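Local coordinates for protein putative isohexenylglutaconyl-CoA hydratase (PDB 4ZU2) that probably hydrates isohexenylglutaconyl-CoA during acyclic terpene (citronellate) breakdown, as a member of the crotonase (enoyl-CoA hydratase/isomerase) family, at residues S124-A129 / L182-E187; V106-G111 / A192-L197; L120-D125 / P151-R156; A133-P138 / A170-R175; V52-L57 / E202-C207. All blocks are in the same frame, centred on the assembly; numbering follows the deposited sequence.

Contact 1: S124-A129 / L182-E187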
# COMPACT_ATOMS: atom_id res chain seq x y z
N SER A 124 5.79 12.39 7.70
CA SER A 124 4.87 13.52 7.81
C SER A 124 3.40 13.05 7.56
O SER A 124 3.16 12.10 6.80
CB SER A 124 5.27 14.62 6.82
OG SER A 124 5.22 14.14 5.49
N ASP A 125 2.45 13.72 8.20
CA ASP A 125 1.02 13.57 7.84
C ASP A 125 0.69 14.25 6.49
O ASP A 125 -0.12 13.76 5.73
CB ASP A 125 0.10 14.13 8.91
CG ASP A 125 0.32 13.50 10.26
OD1 ASP A 125 0.30 12.25 10.33
OD2 ASP A 125 0.51 14.24 11.24
N VAL A 126 1.36 15.35 6.21
CA VAL A 126 1.23 16.06 4.94
C VAL A 126 2.60 16.58 4.45
O VAL A 126 3.32 17.31 5.15
CB VAL A 126 0.18 17.22 5.08
CG1 VAL A 126 -0.15 17.85 3.70
CG2 VAL A 126 -1.08 16.72 5.72
N ALA A 127 2.99 16.13 3.27
CA ALA A 127 4.19 16.62 2.58
C ALA A 127 3.80 17.41 1.31
O ALA A 127 3.00 16.94 0.47
CB ALA A 127 5.04 15.48 2.19
N ILE A 128 4.34 18.62 1.23
CA ILE A 128 4.16 19.50 0.08
C ILE A 128 5.56 19.75 -0.52
O ILE A 128 6.41 20.32 0.14
CB ILE A 128 3.54 20.85 0.54
CG1 ILE A 128 2.18 20.64 1.23
CG2 ILE A 128 3.38 21.80 -0.64
CD1 ILE A 128 1.86 21.63 2.32
N ALA A 129 5.80 19.33 -1.76
CA ALA A 129 7.13 19.47 -2.36
C ALA A 129 7.16 20.48 -3.48
O ALA A 129 6.14 20.71 -4.16
CB ALA A 129 7.61 18.14 -2.88
N LEU A 182 4.63 9.62 -2.42
CA LEU A 182 5.64 9.95 -1.41
C LEU A 182 5.28 11.25 -0.71
O LEU A 182 5.51 11.44 0.50
CB LEU A 182 7.02 10.09 -2.08
CG LEU A 182 8.15 10.43 -1.12
CD1 LEU A 182 8.08 9.62 0.16
CD2 LEU A 182 9.51 10.19 -1.82
N VAL A 183 4.72 12.16 -1.50
CA VAL A 183 4.22 13.42 -0.98
C VAL A 183 2.78 13.59 -1.48
O VAL A 183 2.33 12.88 -2.41
CB VAL A 183 5.12 14.59 -1.45
CG1 VAL A 183 6.59 14.34 -1.04
CG2 VAL A 183 5.00 14.81 -2.99
N HIS A 184 2.05 14.52 -0.85
CA HIS A 184 0.62 14.71 -1.09
C HIS A 184 0.30 15.83 -2.08
O HIS A 184 -0.77 15.81 -2.68
CB HIS A 184 -0.07 15.05 0.23
CG HIS A 184 -0.02 13.95 1.26
ND1 HIS A 184 0.95 13.90 2.23
CD2 HIS A 184 -0.84 12.89 1.47
CE1 HIS A 184 0.73 12.84 3.00
NE2 HIS A 184 -0.35 12.22 2.56
N PHE A 185 1.19 16.81 -2.23
CA PHE A 185 1.05 17.89 -3.20
C PHE A 185 2.42 18.26 -3.81
O PHE A 185 3.46 18.26 -3.11
CB PHE A 185 0.55 19.16 -2.49
CG PHE A 185 -0.72 18.96 -1.67
CD1 PHE A 185 -1.96 18.83 -2.30
CD2 PHE A 185 -0.67 18.97 -0.29
CE1 PHE A 185 -3.13 18.67 -1.54
CE2 PHE A 185 -1.81 18.82 0.46
CZ PHE A 185 -3.05 18.66 -0.16
N CYS A 186 2.41 18.62 -5.09
CA CYS A 186 3.57 19.19 -5.78
C CYS A 186 3.18 20.56 -6.33
O CYS A 186 2.25 20.65 -7.13
CB CYS A 186 3.98 18.26 -6.93
SG CYS A 186 5.51 18.72 -7.79
N GLU A 187 3.84 21.62 -5.87
CA GLU A 187 3.63 22.98 -6.40
C GLU A 187 4.85 23.48 -7.19
O GLU A 187 5.98 23.15 -6.87
CB GLU A 187 3.33 23.97 -5.28
CG GLU A 187 2.32 23.46 -4.29
CD GLU A 187 0.98 23.12 -4.94
OE1 GLU A 187 0.35 24.04 -5.52
OE2 GLU A 187 0.57 21.94 -4.89
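I128 and F185 pair side by side in parallel beta strands, 126-129 and 185-187, the latter forming the outermost strand of the six-stranded sheet in this crotonase fold. The tight part is the backbone seam. A129 N donates to F185 O (2.9 Å), and A129 O receives E187 N at 3.0 Å. One step back, A127 O is gripped by two amides: H184 N at 2.9 Å and F185 N at 3.3 Å. H184 sets its imidazole edge-on against the start of strand 126-129, with CG beside its own backbone N (chi1 -64°). This brings ND1 in the ring plane onto A127 N (3.2 Å, N-H...N angle 168°), so ND1 serves as acceptor. NE2 donates across the subunit boundary to the carbonyl of T160 of the second subunit, which fixes the ring's rotation from both nitrogens. A127 CB packs against V183 CB on the buried side. The side chains beyond the seam are looser: F185, C186 and E187 are each partly exposed, and E187 reaches I128 CG2 with its CG alone, while its carboxylate makes a long, weak ion pair with R196. R164 of the second subunit packs on both V126 and F185. The F185 ring takes two side chains of strand 126-129 at its edge, near the ring plane: I128 CG1 3.6 Å from CD2 and V126 CG1 3.8 Å from CE2.

Contact 2: V106-G111 / A192-L197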
# COMPACT_ATOMS: atom_id res chain seq x y z
N VAL A 106 3.47 18.73 9.09
CA VAL A 106 3.49 19.08 7.68
C VAL A 106 4.94 19.26 7.23
O VAL A 106 5.67 20.01 7.86
CB VAL A 106 2.69 20.38 7.39
CG1 VAL A 106 2.60 20.65 5.87
CG2 VAL A 106 1.32 20.28 8.02
N ALA A 107 5.35 18.57 6.17
CA ALA A 107 6.67 18.82 5.62
C ALA A 107 6.60 19.65 4.33
O ALA A 107 5.95 19.27 3.39
CB ALA A 107 7.45 17.53 5.39
N LEU A 108 7.32 20.76 4.32
CA LEU A 108 7.50 21.56 3.12
C LEU A 108 8.90 21.29 2.55
O LEU A 108 9.92 21.77 3.08
CB LEU A 108 7.28 23.04 3.47
CG LEU A 108 6.86 24.01 2.35
CD1 LEU A 108 5.69 23.46 1.58
CD2 LEU A 108 6.49 25.34 2.92
N VAL A 109 8.97 20.46 1.51
CA VAL A 109 10.26 19.96 1.04
C VAL A 109 10.70 20.66 -0.27
O VAL A 109 9.99 20.68 -1.26
CB VAL A 109 10.26 18.39 0.93
CG1 VAL A 109 9.83 17.74 2.27
CG2 VAL A 109 9.36 17.93 -0.16
N GLU A 110 11.89 21.25 -0.24
CA GLU A 110 12.44 21.97 -1.38
C GLU A 110 13.83 21.45 -1.57
O GLU A 110 14.46 21.06 -0.61
CB GLU A 110 12.51 23.45 -1.07
CG GLU A 110 11.20 24.05 -0.70
CD GLU A 110 11.36 25.47 -0.27
OE1 GLU A 110 11.38 26.37 -1.16
OE2 GLU A 110 11.52 25.67 0.97
N GLY A 111 14.30 21.49 -2.82
CA GLY A 111 15.68 21.16 -3.16
C GLY A 111 16.05 19.75 -2.76
O GLY A 111 15.33 18.82 -3.10
N ALA A 192 2.86 29.30 -4.52
CA ALA A 192 1.97 28.16 -4.63
C ALA A 192 2.27 27.19 -3.48
O ALA A 192 1.38 26.59 -2.91
CB ALA A 192 2.20 27.46 -5.96
N LEU A 193 3.55 27.05 -3.16
CA LEU A 193 3.97 26.12 -2.13
C LEU A 193 3.39 26.62 -0.83
O LEU A 193 2.92 25.83 -0.02
CB LEU A 193 5.49 26.06 -2.04
CG LEU A 193 6.12 24.68 -1.80
CD1 LEU A 193 5.90 23.71 -2.94
CD2 LEU A 193 7.61 24.82 -1.51
N GLU A 194 3.42 27.94 -0.67
CA GLU A 194 3.00 28.58 0.57
C GLU A 194 1.49 28.65 0.72
O GLU A 194 0.98 28.77 1.83
CB GLU A 194 3.51 30.02 0.64
CG GLU A 194 4.96 30.18 1.01
CD GLU A 194 5.27 29.69 2.39
OE1 GLU A 194 4.61 30.14 3.35
OE2 GLU A 194 6.17 28.85 2.51
N GLN A 195 0.79 28.67 -0.41
CA GLN A 195 -0.65 28.81 -0.37
C GLN A 195 -1.16 27.47 0.04
O GLN A 195 -1.98 27.39 0.93
CB GLN A 195 -1.28 29.29 -1.70
CG GLN A 195 -1.22 28.37 -2.92
CD GLN A 195 -2.39 27.35 -3.08
OE1 GLN A 195 -3.50 27.56 -2.59
NE2 GLN A 195 -2.13 26.24 -3.80
N ARG A 196 -0.62 26.43 -0.57
CA ARG A 196 -0.96 25.07 -0.19
C ARG A 196 -0.75 24.84 1.30
O ARG A 196 -1.54 24.17 1.94
CB ARG A 196 -0.16 24.04 -0.96
CG ARG A 196 -0.53 22.62 -0.59
CD ARG A 196 -1.94 22.30 -1.08
NE ARG A 196 -1.99 22.33 -2.53
CZ ARG A 196 -3.11 22.20 -3.25
NH1 ARG A 196 -4.30 22.02 -2.66
NH2 ARG A 196 -3.03 22.21 -4.58
N LEU A 197 0.32 25.39 1.83
CA LEU A 197 0.63 25.18 3.24
C LEU A 197 -0.44 25.80 4.10
O LEU A 197 -0.97 25.16 5.00
CB LEU A 197 1.98 25.77 3.63
CG LEU A 197 2.32 25.73 5.13
CD1 LEU A 197 2.33 24.30 5.64
CD2 LEU A 197 3.68 26.38 5.41
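L108 of strand 106-109 pushes its side chain into the near face of helix 192-197, between L193 and L197, which lie one helical turn apart. Strand and helix run antiparallel (177°), their axes 10.2 Å apart, a spacing filled by side chains from both. From CB the L108 chain continues to CG, which stands anti to the backbone N (chi1 -156°) and already lies 4.0 Å from L193 CD2. There it forks. CD1 presses on L193 CG at 3.6 Å, while CD2 reaches along the helix to L197 CD2 at 3.9 Å and also meets the carboxylate oxygen OE2 of E194 at 3.5 Å. Flanking pairs extend the seam: V106 CG1 touches L197 CD1 (3.7 Å), and the aliphatic CG of E110 rests against L193 CD2 (3.8 Å). The helix thus covers one face of the central sheet of the crotonase fold, where I128 of the adjoining strand also packs against V106 and L108. No hydrogen bond crosses between the two segments. The helix is therefore held to the strand by shape and by burial of methyl groups. The two glutamates stay at the margin, E110 OE2 and E194 OE2 6.4 Å apart, too far to touch; if both are ionised they would repel weakly, so cohesion rests on the apolar side chains.

Contact 3: L120-D125 / P151-R156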
# COMPACT_ATOMS: atom_id res chain seq x y z
N LEU A 120 12.77 11.79 6.95
CA LEU A 120 11.81 12.67 7.63
C LEU A 120 10.55 12.95 6.83
O LEU A 120 9.50 13.13 7.40
CB LEU A 120 12.42 14.03 7.90
CG LEU A 120 13.60 14.17 8.84
CD1 LEU A 120 14.05 15.62 8.82
CD2 LEU A 120 13.18 13.75 10.25
N ALA A 121 10.69 13.09 5.53
CA ALA A 121 9.53 13.34 4.65
C ALA A 121 8.51 12.18 4.79
O ALA A 121 7.30 12.37 4.76
CB ALA A 121 10.00 13.48 3.21
N CYS A 122 9.04 10.99 4.98
CA CYS A 122 8.26 9.77 4.97
C CYS A 122 7.41 9.62 6.20
O CYS A 122 6.57 8.74 6.24
CB CYS A 122 9.19 8.56 4.88
SG CYS A 122 9.88 8.18 3.28
N VAL A 123 7.63 10.45 7.21
CA VAL A 123 6.86 10.35 8.45
C VAL A 123 5.97 11.57 8.72
O VAL A 123 5.45 11.75 9.83
CB VAL A 123 7.76 10.05 9.68
CG1 VAL A 123 8.64 8.83 9.39
CG2 VAL A 123 8.59 11.23 10.06
N SER A 124 5.79 12.39 7.70
CA SER A 124 4.87 13.52 7.81
C SER A 124 3.40 13.05 7.56
O SER A 124 3.16 12.10 6.80
CB SER A 124 5.27 14.62 6.82
OG SER A 124 5.22 14.14 5.49
N ASP A 125 2.45 13.72 8.20
CA ASP A 125 1.02 13.57 7.84
C ASP A 125 0.69 14.25 6.49
O ASP A 125 -0.12 13.76 5.73
CB ASP A 125 0.10 14.13 8.91
CG ASP A 125 0.32 13.50 10.26
OD1 ASP A 125 0.30 12.25 10.33
OD2 ASP A 125 0.51 14.24 11.24
N PRO A 151 11.77 0.72 7.03
CA PRO A 151 10.38 0.50 7.44
C PRO A 151 9.47 1.70 7.20
O PRO A 151 8.30 1.53 6.91
CB PRO A 151 10.51 0.19 8.93
CG PRO A 151 11.81 0.63 9.33
CD PRO A 151 12.69 0.55 8.15
N PHE A 152 10.01 2.91 7.26
CA PHE A 152 9.19 4.06 7.07
C PHE A 152 8.91 4.33 5.56
O PHE A 152 7.86 4.85 5.19
CB PHE A 152 9.76 5.27 7.82
CG PHE A 152 9.81 5.10 9.33
CD1 PHE A 152 8.66 5.22 10.09
CD2 PHE A 152 11.03 4.87 9.97
CE1 PHE A 152 8.71 5.10 11.46
CE2 PHE A 152 11.09 4.71 11.32
CZ PHE A 152 9.94 4.82 12.08
N VAL A 153 9.82 3.93 4.70
CA VAL A 153 9.59 4.12 3.28
C VAL A 153 8.65 3.04 2.73
O VAL A 153 7.84 3.33 1.86
CB VAL A 153 10.91 4.19 2.46
CG1 VAL A 153 11.66 2.87 2.48
CG2 VAL A 153 10.62 4.60 0.99
N VAL A 154 8.78 1.81 3.20
CA VAL A 154 7.85 0.76 2.80
C VAL A 154 6.44 1.15 3.29
O VAL A 154 5.48 1.08 2.54
CB VAL A 154 8.27 -0.60 3.40
CG1 VAL A 154 7.21 -1.68 3.10
CG2 VAL A 154 9.64 -0.97 2.91
N ARG A 155 6.35 1.66 4.52
CA ARG A 155 5.07 2.19 5.01
C ARG A 155 4.60 3.38 4.16
O ARG A 155 3.40 3.54 3.92
CB ARG A 155 5.18 2.58 6.49
CG ARG A 155 5.01 1.39 7.41
CD ARG A 155 5.65 1.50 8.77
NE ARG A 155 6.01 0.14 9.17
CZ ARG A 155 5.70 -0.44 10.32
NH1 ARG A 155 5.06 0.24 11.27
NH2 ARG A 155 6.05 -1.70 10.53
N ARG A 156 5.53 4.16 3.64
CA ARG A 156 5.20 5.40 2.97
C ARG A 156 4.54 5.16 1.60
O ARG A 156 3.44 5.64 1.36
CB ARG A 156 6.43 6.29 2.81
CG ARG A 156 6.08 7.67 2.26
CD ARG A 156 5.29 8.47 3.25
NE ARG A 156 5.14 9.85 2.85
CZ ARG A 156 4.68 10.80 3.65
NH1 ARG A 156 4.32 10.51 4.88
NH2 ARG A 156 4.55 12.04 3.20
O HOH W 1 5.66 6.31 6.99
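The R156 guanidinium lies flat over the start of the turn 121-124, with S124 O, from the turn's last residue, at its edge. One face carries A121 O, 3.1 Å above the plane, and C122 CA, both displaced toward its rim. At the edge NH1 makes a straight, short bond to S124 O (2.7 Å, 163°), within both the guanidinium plane and the carbonyl plane, on a lone pair. With CG anti to the backbone N (chi1 -173°) and a bend at chi2, the arginine leaves helix 151-156 and passes along C122, whose SG lies 4.0 Å from R156 CB. The F152 ring meets V123 obliquely, CD1 to CG1 at 3.7 Å. This joins the type I beta turn A121-S124, at the exit of helix 116-121, to a helix of the crotonase fold that faces the other subunits of the trimer: F152 packs on L227 of the third subunit, and the backbone carbonyl of R156 accepts a bond from T160 of the second. The turn is tied within itself by S124 OG, which donates to A121 O at 2.8 Å. One water bridges the segments, donating to C122 O (2.7 Å) and to F152 O (3.2 Å). R156 NE donates to the carbonyl of L182, in the loop before strand 185-187.

Contact 4: A133-P138 / A170-R175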
# COMPACT_ATOMS: atom_id res chain seq x y z
N ALA A 133 12.38 19.74 -6.44
CA ALA A 133 13.02 19.08 -5.32
C ALA A 133 13.67 17.82 -5.87
O ALA A 133 13.17 17.27 -6.84
CB ALA A 133 12.02 18.76 -4.23
N GLN A 134 14.82 17.41 -5.32
CA GLN A 134 15.43 16.14 -5.71
C GLN A 134 15.55 15.16 -4.52
O GLN A 134 16.25 15.40 -3.51
CB GLN A 134 16.75 16.31 -6.47
CG GLN A 134 16.68 16.61 -8.05
CD GLN A 134 15.67 15.78 -8.90
OE1 GLN A 134 14.48 15.81 -8.64
NE2 GLN A 134 16.15 15.09 -9.95
N PHE A 135 14.81 14.07 -4.68
CA PHE A 135 14.67 12.98 -3.74
C PHE A 135 15.58 11.83 -4.10
O PHE A 135 15.90 11.60 -5.27
CB PHE A 135 13.23 12.44 -3.76
CG PHE A 135 12.20 13.44 -3.38
CD1 PHE A 135 11.71 14.33 -4.33
CD2 PHE A 135 11.71 13.49 -2.09
CE1 PHE A 135 10.74 15.28 -3.98
CE2 PHE A 135 10.76 14.44 -1.73
CZ PHE A 135 10.28 15.35 -2.68
N GLY A 136 16.00 11.08 -3.08
CA GLY A 136 16.78 9.89 -3.33
C GLY A 136 17.21 9.21 -2.05
O GLY A 136 17.16 9.78 -0.96
N LEU A 137 17.61 7.96 -2.21
CA LEU A 137 18.33 7.23 -1.16
C LEU A 137 19.69 6.81 -1.69
O LEU A 137 19.83 5.72 -2.26
CB LEU A 137 17.51 5.99 -0.74
CG LEU A 137 16.16 6.34 -0.09
CD1 LEU A 137 15.27 5.12 0.18
CD2 LEU A 137 16.35 7.09 1.19
N PRO A 138 20.71 7.65 -1.52
CA PRO A 138 22.03 7.28 -2.07
C PRO A 138 22.76 6.17 -1.31
O PRO A 138 23.79 5.69 -1.77
CB PRO A 138 22.84 8.58 -1.94
CG PRO A 138 21.83 9.66 -1.75
CD PRO A 138 20.72 9.02 -0.98
N ALA A 170 18.03 5.71 -7.23
CA ALA A 170 17.42 6.61 -8.21
C ALA A 170 17.09 8.00 -7.68
O ALA A 170 16.43 8.13 -6.66
CB ALA A 170 16.11 5.96 -8.73
N ARG A 171 17.49 9.03 -8.42
CA ARG A 171 17.07 10.39 -8.11
C ARG A 171 15.77 10.63 -8.90
O ARG A 171 15.53 9.96 -9.91
CB ARG A 171 18.14 11.40 -8.52
CG ARG A 171 19.04 11.90 -7.39
CD ARG A 171 19.83 10.82 -6.68
NE ARG A 171 20.97 11.41 -5.97
CZ ARG A 171 22.00 10.73 -5.47
NH1 ARG A 171 22.02 9.39 -5.57
NH2 ARG A 171 23.00 11.39 -4.86
N PHE A 172 14.96 11.56 -8.42
CA PHE A 172 13.67 11.88 -9.04
C PHE A 172 13.13 13.11 -8.36
O PHE A 172 13.54 13.45 -7.24
CB PHE A 172 12.65 10.74 -8.88
CG PHE A 172 12.38 10.33 -7.44
CD1 PHE A 172 13.20 9.43 -6.79
CD2 PHE A 172 11.29 10.84 -6.74
CE1 PHE A 172 12.95 9.05 -5.48
CE2 PHE A 172 11.03 10.46 -5.42
CZ PHE A 172 11.88 9.57 -4.80
N ASP A 173 12.20 13.78 -9.05
CA ASP A 173 11.74 15.08 -8.64
C ASP A 173 10.41 15.07 -7.98
O ASP A 173 9.80 14.00 -7.81
CB ASP A 173 11.73 16.04 -9.84
CG ASP A 173 10.53 15.82 -10.77
OD1 ASP A 173 10.04 14.68 -10.95
OD2 ASP A 173 10.08 16.83 -11.34
N GLY A 174 9.99 16.27 -7.58
CA GLY A 174 8.71 16.47 -6.97
C GLY A 174 7.50 15.88 -7.69
O GLY A 174 6.59 15.36 -7.04
N ARG A 175 7.45 15.99 -9.01
CA ARG A 175 6.24 15.59 -9.73
C ARG A 175 6.19 14.08 -9.60
O ARG A 175 5.15 13.51 -9.38
CB ARG A 175 6.24 16.02 -11.22
CG ARG A 175 6.38 17.55 -11.54
CD ARG A 175 5.07 18.38 -11.36
NE ARG A 175 5.02 19.55 -12.25
CZ ARG A 175 4.53 20.77 -11.95
NH1 ARG A 175 4.03 21.06 -10.76
NH2 ARG A 175 4.59 21.73 -12.87
O HOH W 2 16.69 6.28 -4.27
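F135 lays its CB over one face of the F172 ring, 3.6 Å from the centroid and 24° off the ring normal, a CH-pi contact. The two rings are nearly parallel (12°) but slid far apart, with centroids 5.5 Å from each other, so they hardly overlap. F172 CG sits between its backbone N and carbonyl carbon (chi1 57°), which swings the ring back toward strand 134-136. Around the F135 ring F172 O lies at the edge, in plane, and G174 CA approaches CE1 obliquely. Backbone bonds set this pairing: F135 N donates to F172 O at 2.9 Å, and F172 N returns to F135 O at 3.3 Å, an antiparallel hydrogen-bonded pair. In a small three-stranded sheet, separate from the central sheet of the crotonase fold, 134-136 is the middle strand, with 172-173 on one side and 112-114 on the other. Farther along, P138 CG covers one face of the R171 guanidinium, 3.7 Å from NH2, on the exposed side. A water accepts from L137 N (2.8 Å) and donates to A170 O (3.0 Å), bridging the segments beyond the paired residues. D173 is the N-cap of helix 174-179, its OD1 taking E176 N, while F118 and L165 pack around F172.

Contact 5: V52-L57 / E202-C207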
# COMPACT_ATOMS: atom_id res chain seq x y z
N VAL A 52 -0.44 23.02 20.96
CA VAL A 52 0.36 22.88 19.73
C VAL A 52 -0.28 21.82 18.82
O VAL A 52 -0.21 20.64 19.11
CB VAL A 52 1.81 22.48 20.07
CG1 VAL A 52 2.66 22.44 18.81
CG2 VAL A 52 2.41 23.46 21.08
N ARG A 53 -0.94 22.26 17.75
CA ARG A 53 -1.87 21.43 16.98
C ARG A 53 -1.23 21.03 15.65
O ARG A 53 -1.69 20.09 15.00
CB ARG A 53 -3.14 22.22 16.65
CG ARG A 53 -3.93 22.74 17.85
CD ARG A 53 -4.99 23.77 17.43
NE ARG A 53 -6.04 23.20 16.58
CZ ARG A 53 -7.06 23.89 16.06
NH1 ARG A 53 -7.22 25.20 16.28
NH2 ARG A 53 -7.94 23.25 15.31
N ALA A 54 -0.21 21.78 15.22
CA ALA A 54 0.50 21.45 14.00
C ALA A 54 2.02 21.77 14.06
O ALA A 54 2.46 22.64 14.81
CB ALA A 54 -0.14 22.10 12.81
N LEU A 55 2.79 21.01 13.31
CA LEU A 55 4.20 21.25 13.15
C LEU A 55 4.46 21.37 11.67
O LEU A 55 3.92 20.59 10.87
CB LEU A 55 5.05 20.13 13.75
CG LEU A 55 4.69 19.77 15.20
CD1 LEU A 55 5.33 18.43 15.61
CD2 LEU A 55 5.07 20.88 16.17
N VAL A 56 5.25 22.39 11.32
CA VAL A 56 5.73 22.56 9.96
C VAL A 56 7.25 22.45 9.98
O VAL A 56 7.93 23.00 10.82
CB VAL A 56 5.25 23.88 9.34
CG1 VAL A 56 5.46 23.84 7.84
CG2 VAL A 56 3.77 24.10 9.65
N LEU A 57 7.74 21.63 9.09
CA LEU A 57 9.06 21.18 9.12
C LEU A 57 9.62 21.64 7.80
O LEU A 57 9.07 21.33 6.75
CB LEU A 57 9.09 19.66 9.22
CG LEU A 57 10.48 19.07 9.37
CD1 LEU A 57 11.25 19.72 10.48
CD2 LEU A 57 10.38 17.55 9.60
N GLU A 202 -5.48 25.64 7.37
CA GLU A 202 -6.80 26.11 7.71
C GLU A 202 -7.73 24.90 7.75
O GLU A 202 -8.63 24.85 8.56
CB GLU A 202 -7.28 27.22 6.77
CG GLU A 202 -8.29 28.11 7.46
CD GLU A 202 -7.68 29.08 8.45
OE1 GLU A 202 -6.59 29.61 8.15
OE2 GLU A 202 -8.30 29.28 9.53
N GLN A 203 -7.48 23.89 6.92
CA GLN A 203 -8.23 22.63 7.04
C GLN A 203 -8.04 21.99 8.40
O GLN A 203 -8.97 21.43 8.98
CB GLN A 203 -7.79 21.65 5.98
CG GLN A 203 -8.10 22.14 4.59
CD GLN A 203 -7.61 21.18 3.53
OE1 GLN A 203 -6.43 20.88 3.44
NE2 GLN A 203 -8.53 20.70 2.73
N LEU A 204 -6.82 22.09 8.90
CA LEU A 204 -6.45 21.47 10.15
C LEU A 204 -7.09 22.14 11.35
O LEU A 204 -7.32 21.49 12.39
CB LEU A 204 -4.91 21.52 10.27
CG LEU A 204 -4.17 21.12 11.54
CD1 LEU A 204 -4.18 22.19 12.62
CD2 LEU A 204 -4.63 19.79 12.07
N ARG A 205 -7.36 23.44 11.24
CA ARG A 205 -7.87 24.19 12.39
C ARG A 205 -9.36 23.90 12.66
O ARG A 205 -9.86 24.19 13.76
CB ARG A 205 -7.63 25.71 12.21
CG ARG A 205 -6.14 26.16 12.13
CD ARG A 205 -5.46 26.29 13.50
NE ARG A 205 -4.52 27.41 13.56
CZ ARG A 205 -3.92 27.87 14.68
NH1 ARG A 205 -4.13 27.32 15.87
NH2 ARG A 205 -3.09 28.89 14.60
N ARG A 206 -10.05 23.34 11.65
CA ARG A 206 -11.39 22.80 11.79
C ARG A 206 -11.38 21.63 12.79
O ARG A 206 -12.38 21.34 13.43
CB ARG A 206 -11.92 22.19 10.46
CG ARG A 206 -11.91 23.03 9.21
CD ARG A 206 -12.66 24.31 9.43
NE ARG A 206 -12.62 25.17 8.24
CZ ARG A 206 -11.76 26.18 8.05
NH1 ARG A 206 -10.83 26.48 8.98
NH2 ARG A 206 -11.83 26.89 6.91
N CYS A 207 -10.23 20.96 12.90
CA CYS A 207 -10.11 19.66 13.53
C CYS A 207 -9.60 19.76 14.96
O CYS A 207 -8.59 20.41 15.24
CB CYS A 207 -9.18 18.77 12.68
SG CYS A 207 -9.81 18.45 10.98
O HOH W 3 -6.14 20.39 16.02
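R53 NH2 is gripped by two backbone carbonyls at and just beyond the C-terminal end of helix 190-205: R205 O at 2.6 Å and C207 O at 2.9 Å. Neither bond uses a lone-pair direction. The nitrogen stands above both carbonyl planes, 45° out of that of R205, yet R205 O itself lies in the guanidinium plane. A water extends the grip, accepting from R53 NE at 2.9 Å and donating to C207 O at 2.6 Å, so C207 O receives both an arginine N-H and a water hydrogen. Carbonyls at the C-terminal end of a helix carry partial negative charge, which probably suits a cationic group there. R53 reaches them by a chain bent at chi3 (64°), and its NH1 donates to the backbone carbonyl of W262. The link ties the loop entering strand 54-57, one of the inner strands of the central sheet in this crotonase fold, to the end of the long helix that covers one face of that sheet. R205 crosses R53 at about a right angle: its CD lies over one face of the R53 guanidinium, 3.5 Å from NH1, and the two guanidinium planes are turned 65° apart. The R205 charge is answered by E15, in a salt bridge through NH2, which probably offsets in part the nearness of the two like charges. Beneath this polar layer L204 turns inward, and its CD1 meets A54 CB at 4.0 Å. Its other neighbours include L104 of the adjacent strand and L167 of the second subunit.

In the fold
Contacts 1, 2 and 5 all reach the central sheet, whose strands 54-59, 104-109, 126-130 and 185-187 lie in that order. Contacts 2 and 5 share helix 190-205 and have centres 14 Å apart; the centres of contacts 1 and 2 are 8 Å apart. Along the chain, contact 4 lies nested inside contact 1, contact 1 inside contact 2, and contact 2 inside contact 5. Contact 3 shares S124 and D125 with contact 1, while its segments alternate with those of contact 4. Contacts 4 and 5 stand about 27 Å apart between centres, on opposite sides of the chain's centre. Distant sequence is thus drawn round one sheet, and contacts 1, 3 and 5 also meet the second subunit.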